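Local coordinates for protein leucine aminopeptidase 1 (Caenorhabditis elegans, PDB 2HC9) that releases N-terminal amino acids, preferably leucine, from peptides as a two-zinc aminopeptidase of the M17 family and probably serves in digestion, at residues A[3-7]-A[163-167]; A[131-135]-A[175-180]. The protein carries 1 engineered substitution. All coordinates share one frame; numbering follows the deposited sequence.

Contact 1 of 2, residues A[3-7]-A[163-167]; sequences QVLVR and LTDLS
An edge strand of the N-terminal sheet, 3-8, meets helix 157-178 here: Val4 and Val6 point at the helix, and Leu5 reaches it only with CD1, beside Thr164. The two segments run nearly antiparallel, at 151°, with axes 7.2 Å apart. Gln3, Leu5 and Arg7 bond through the backbone to strand 145-151 and the residue just before it, and the helix serves the other edge. Val6 N donates to Thr164 OG1 at 3.0 Å, a fairly straight bond (159°), while the same hydroxyl donates to the carbonyl of Ala160. A chi1 of -59° sets OG1 opposite Thr164's own carbonyl carbon, facing the strand, and sends CG2 to Val4 O, 3.5 Å away. One water donates to both Val4 O and Thr164 O, lying 2.8 Å from each. Val6 lays its two methyls against the helix: CG1 rests 3.8 Å from Leu163 CB, and CG2 touches Ser167 OG, which itself donates to Leu163 O. A valine in place of Thr164 would probably leave Val6 N without its side-chain acceptor. Val124 of helix 120-128 packs against Val6 and Ser167 too. A helix packed along the edge strand of a mixed sheet is consistent with the macro-like N-terminal domain of M17 aminopeptidases.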
# COMPACT_ATOMS: atom_id res chain seq x y z
N GLN A 3 -21.45 16.20 -39.20
CA GLN A 3 -21.66 15.15 -40.18
C GLN A 3 -20.39 14.87 -40.96
O GLN A 3 -19.66 15.80 -41.34
CB GLN A 3 -22.77 15.55 -41.16
CG GLN A 3 -24.08 15.91 -40.48
CD GLN A 3 -24.78 14.70 -39.93
OE1 GLN A 3 -25.06 13.75 -40.66
NE2 GLN A 3 -25.06 14.72 -38.63
N VAL A 4 -20.14 13.59 -41.22
CA VAL A 4 -18.94 13.16 -41.92
C VAL A 4 -19.33 12.43 -43.20
O VAL A 4 -20.05 11.44 -43.16
CB VAL A 4 -18.03 12.27 -41.03
CG1 VAL A 4 -16.86 11.71 -41.84
CG2 VAL A 4 -17.50 13.05 -39.85
N LEU A 5 -18.88 12.94 -44.34
CA LEU A 5 -19.15 12.29 -45.62
C LEU A 5 -17.81 11.98 -46.25
O LEU A 5 -16.90 12.81 -46.24
CB LEU A 5 -19.90 13.26 -46.57
CG LEU A 5 -20.18 12.68 -47.97
CD1 LEU A 5 -21.20 11.53 -47.88
CD2 LEU A 5 -20.72 13.79 -48.91
N VAL A 6 -17.69 10.77 -46.77
CA VAL A 6 -16.50 10.35 -47.48
C VAL A 6 -16.84 10.37 -48.98
O VAL A 6 -17.85 9.79 -49.40
CB VAL A 6 -16.04 8.93 -47.05
CG1 VAL A 6 -14.76 8.53 -47.82
CG2 VAL A 6 -15.81 8.86 -45.53
N ARG A 7 -16.00 11.04 -49.76
CA ARG A 7 -16.22 11.12 -51.22
C ARG A 7 -15.05 10.57 -52.00
O ARG A 7 -13.89 10.61 -51.58
CB ARG A 7 -16.47 12.58 -51.65
CG ARG A 7 -17.68 13.22 -50.97
CD ARG A 7 -18.00 14.64 -51.47
NE ARG A 7 -16.93 15.60 -51.22
CZ ARG A 7 -17.10 16.92 -51.28
NH1 ARG A 7 -18.30 17.42 -51.59
NH2 ARG A 7 -16.08 17.74 -51.08
N LEU A 163 -17.50 3.64 -46.69
CA LEU A 163 -16.57 4.37 -45.81
C LEU A 163 -17.30 5.44 -44.98
O LEU A 163 -16.95 5.70 -43.84
CB LEU A 163 -15.45 5.01 -46.66
CG LEU A 163 -14.47 3.99 -47.28
CD1 LEU A 163 -13.61 4.69 -48.37
CD2 LEU A 163 -13.56 3.36 -46.22
N THR A 164 -18.34 6.05 -45.56
CA THR A 164 -19.19 6.95 -44.79
C THR A 164 -19.92 6.20 -43.66
O THR A 164 -20.02 6.69 -42.54
CB THR A 164 -20.20 7.64 -45.74
OG1 THR A 164 -19.46 8.35 -46.74
CG2 THR A 164 -21.11 8.60 -45.00
N ASP A 165 -20.44 5.02 -43.99
CA ASP A 165 -21.11 4.17 -43.00
C ASP A 165 -20.12 3.68 -41.95
O ASP A 165 -20.46 3.59 -40.76
CB ASP A 165 -21.75 2.97 -43.67
CG ASP A 165 -23.04 3.33 -44.41
OD1 ASP A 165 -23.68 4.35 -44.06
OD2 ASP A 165 -23.42 2.58 -45.32
N LEU A 166 -18.91 3.34 -42.38
CA LEU A 166 -17.89 2.92 -41.42
C LEU A 166 -17.51 4.07 -40.49
O LEU A 166 -17.41 3.89 -39.27
CB LEU A 166 -16.64 2.41 -42.15
CG LEU A 166 -15.48 2.04 -41.21
CD1 LEU A 166 -15.89 0.86 -40.30
CD2 LEU A 166 -14.23 1.71 -42.04
N SER A 167 -17.32 5.26 -41.05
CA SER A 167 -17.08 6.45 -40.24
C SER A 167 -18.16 6.64 -39.19
O SER A 167 -17.86 6.96 -38.04
CB SER A 167 -16.98 7.71 -41.11
OG SER A 167 -15.87 7.65 -41.98
O HOH W 1 -20.30 9.25 -41.51

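Contact 2 of 2, residues A[131-135]-A[175-180]; sequences FCKFS and RLIDTP
Asp178 OD2 is held by a salt bridge from Arg467 and by a water 2.7 Å away that donates to it. That water in turn accepts from Phe134 N at 2.9 Å, so it joins the loop to the helix end; Arg467 makes a second link by bonding Phe134 O, and Asp178 OD1 takes the backbone N-H of Gly468. Phe134 carries its ring across the end of helix 157-178 because chi1 (-170°) turns CG away from the backbone N. Thr179 CA stands almost exactly over the ring centre, 3.9 Å from the centroid and 5° off the normal, a CH-pi contact. Thr179 OG1 lies 3.4 Å from Phe134 CD1; the hydroxyl's rotation is fixed by a 2.6 Å bond to Arg175 O, made from above the carbonyl plane. Pro180 CD approaches the ring obliquely, 3.5 Å from Phe134 CZ. Nearby, the aliphatic chains of Lys133 and Arg175 cross obliquely, CB to CB at 4.0 Å. Their charged ends stay apart, Lys133 NZ being 5.0 Å from Arg175 NE, and both form salt bridges with Glu172, the lysine also with Glu168 and the arginine with Glu192, which probably eases the like charges. Ile319 of a second subunit packs on Phe134. The loop between helix 120-128 and strand 145-151 thus rests on the C-terminal end of helix 157-178, whose Leu176 packs against helix 277-290.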
# COMPACT_ATOMS: atom_id res chain seq x y z
N PHE A 131 -13.53 12.99 -34.68
CA PHE A 131 -14.76 13.79 -34.60
C PHE A 131 -15.68 13.26 -33.51
O PHE A 131 -16.58 12.46 -33.77
CB PHE A 131 -15.43 13.94 -35.98
CG PHE A 131 -14.63 14.86 -36.88
CD1 PHE A 131 -14.72 16.24 -36.73
CD2 PHE A 131 -13.71 14.34 -37.76
CE1 PHE A 131 -13.93 17.09 -37.50
CE2 PHE A 131 -12.91 15.18 -38.55
CZ PHE A 131 -13.03 16.55 -38.42
N CYS A 132 -15.36 13.64 -32.27
CA CYS A 132 -16.03 13.03 -31.11
C CYS A 132 -17.45 13.59 -31.01
O CYS A 132 -17.63 14.80 -30.87
CB CYS A 132 -15.24 13.34 -29.82
SG CYS A 132 -13.50 12.88 -29.94
N LYS A 133 -18.44 12.71 -31.09
CA LYS A 133 -19.84 13.15 -31.03
C LYS A 133 -20.18 13.70 -29.66
O LYS A 133 -20.93 14.68 -29.55
CB LYS A 133 -20.79 11.99 -31.37
CG LYS A 133 -20.74 11.60 -32.84
CD LYS A 133 -21.88 10.65 -33.18
CE LYS A 133 -21.92 10.39 -34.70
NZ LYS A 133 -23.26 9.80 -35.04
N PHE A 134 -19.67 13.07 -28.61
CA PHE A 134 -20.26 13.31 -27.30
C PHE A 134 -19.66 14.51 -26.55
O PHE A 134 -18.45 14.55 -26.30
CB PHE A 134 -20.22 12.06 -26.41
CG PHE A 134 -21.04 12.24 -25.16
CD1 PHE A 134 -22.42 12.05 -25.20
CD2 PHE A 134 -20.44 12.66 -23.98
CE1 PHE A 134 -23.20 12.26 -24.05
CE2 PHE A 134 -21.23 12.89 -22.83
CZ PHE A 134 -22.60 12.66 -22.88
N SER A 135 -20.51 15.46 -26.16
CA SER A 135 -20.07 16.53 -25.24
C SER A 135 -21.26 17.04 -24.45
O SER A 135 -22.36 17.14 -24.99
CB SER A 135 -19.43 17.70 -25.99
OG SER A 135 -19.07 18.73 -25.06
N ARG A 175 -19.09 7.34 -29.33
CA ARG A 175 -20.13 8.08 -28.61
C ARG A 175 -20.71 7.28 -27.44
O ARG A 175 -20.89 7.80 -26.32
CB ARG A 175 -21.28 8.48 -29.57
CG ARG A 175 -22.48 9.13 -28.83
CD ARG A 175 -23.63 9.49 -29.79
NE ARG A 175 -24.26 8.33 -30.41
CZ ARG A 175 -25.15 7.51 -29.82
NH1 ARG A 175 -25.53 7.69 -28.56
NH2 ARG A 175 -25.68 6.52 -30.51
N LEU A 176 -21.04 6.01 -27.73
CA LEU A 176 -21.62 5.13 -26.71
C LEU A 176 -20.62 4.97 -25.56
O LEU A 176 -20.99 5.03 -24.40
CB LEU A 176 -21.99 3.76 -27.33
CG LEU A 176 -23.14 3.83 -28.38
CD1 LEU A 176 -23.26 2.46 -29.08
CD2 LEU A 176 -24.45 4.18 -27.68
N ILE A 177 -19.35 4.79 -25.90
CA ILE A 177 -18.29 4.64 -24.90
C ILE A 177 -18.12 5.91 -24.06
O ILE A 177 -18.00 5.82 -22.83
CB ILE A 177 -16.96 4.23 -25.57
CG1 ILE A 177 -17.08 2.75 -26.02
CG2 ILE A 177 -15.71 4.46 -24.63
CD1 ILE A 177 -15.97 2.33 -26.99
N ASP A 178 -18.14 7.08 -24.70
CA ASP A 178 -17.83 8.36 -23.99
C ASP A 178 -18.98 8.82 -23.10
O ASP A 178 -18.76 9.62 -22.20
CB ASP A 178 -17.56 9.49 -24.99
CG ASP A 178 -16.29 9.28 -25.81
OD1 ASP A 178 -15.43 8.47 -25.40
OD2 ASP A 178 -16.14 9.97 -26.85
N THR A 179 -20.19 8.35 -23.37
CA THR A 179 -21.39 8.80 -22.64
C THR A 179 -21.30 8.25 -21.20
O THR A 179 -21.06 7.07 -21.00
CB THR A 179 -22.70 8.27 -23.32
OG1 THR A 179 -22.74 8.70 -24.70
CG2 THR A 179 -23.95 8.76 -22.61
N PRO A 180 -21.47 9.12 -20.19
CA PRO A 180 -21.40 8.62 -18.81
C PRO A 180 -22.54 7.66 -18.52
O PRO A 180 -23.59 7.75 -19.15
CB PRO A 180 -21.57 9.87 -17.97
CG PRO A 180 -22.27 10.87 -18.85
CD PRO A 180 -21.77 10.56 -20.26
O HOH W 2 -18.02 10.72 -28.65

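In the fold
Strand 3-8 opens the chain, and contact 1 closes a loop of 155 residues when helix 157-178 returns to it; the other five strands of the N-terminal sheet lie in between. Contact 2 starts inside that loop, at 131-135 after helix 120-128, and closes 39 residues later, beyond contact 1, at the end of the same helix. The two therefore cross rather than nest, and the intervening chain supplies strand 145-151, the neighbour of 3-8. Their centres are 17 Å apart. Together they fasten an N-terminal edge strand and loop to successive parts of one long helix.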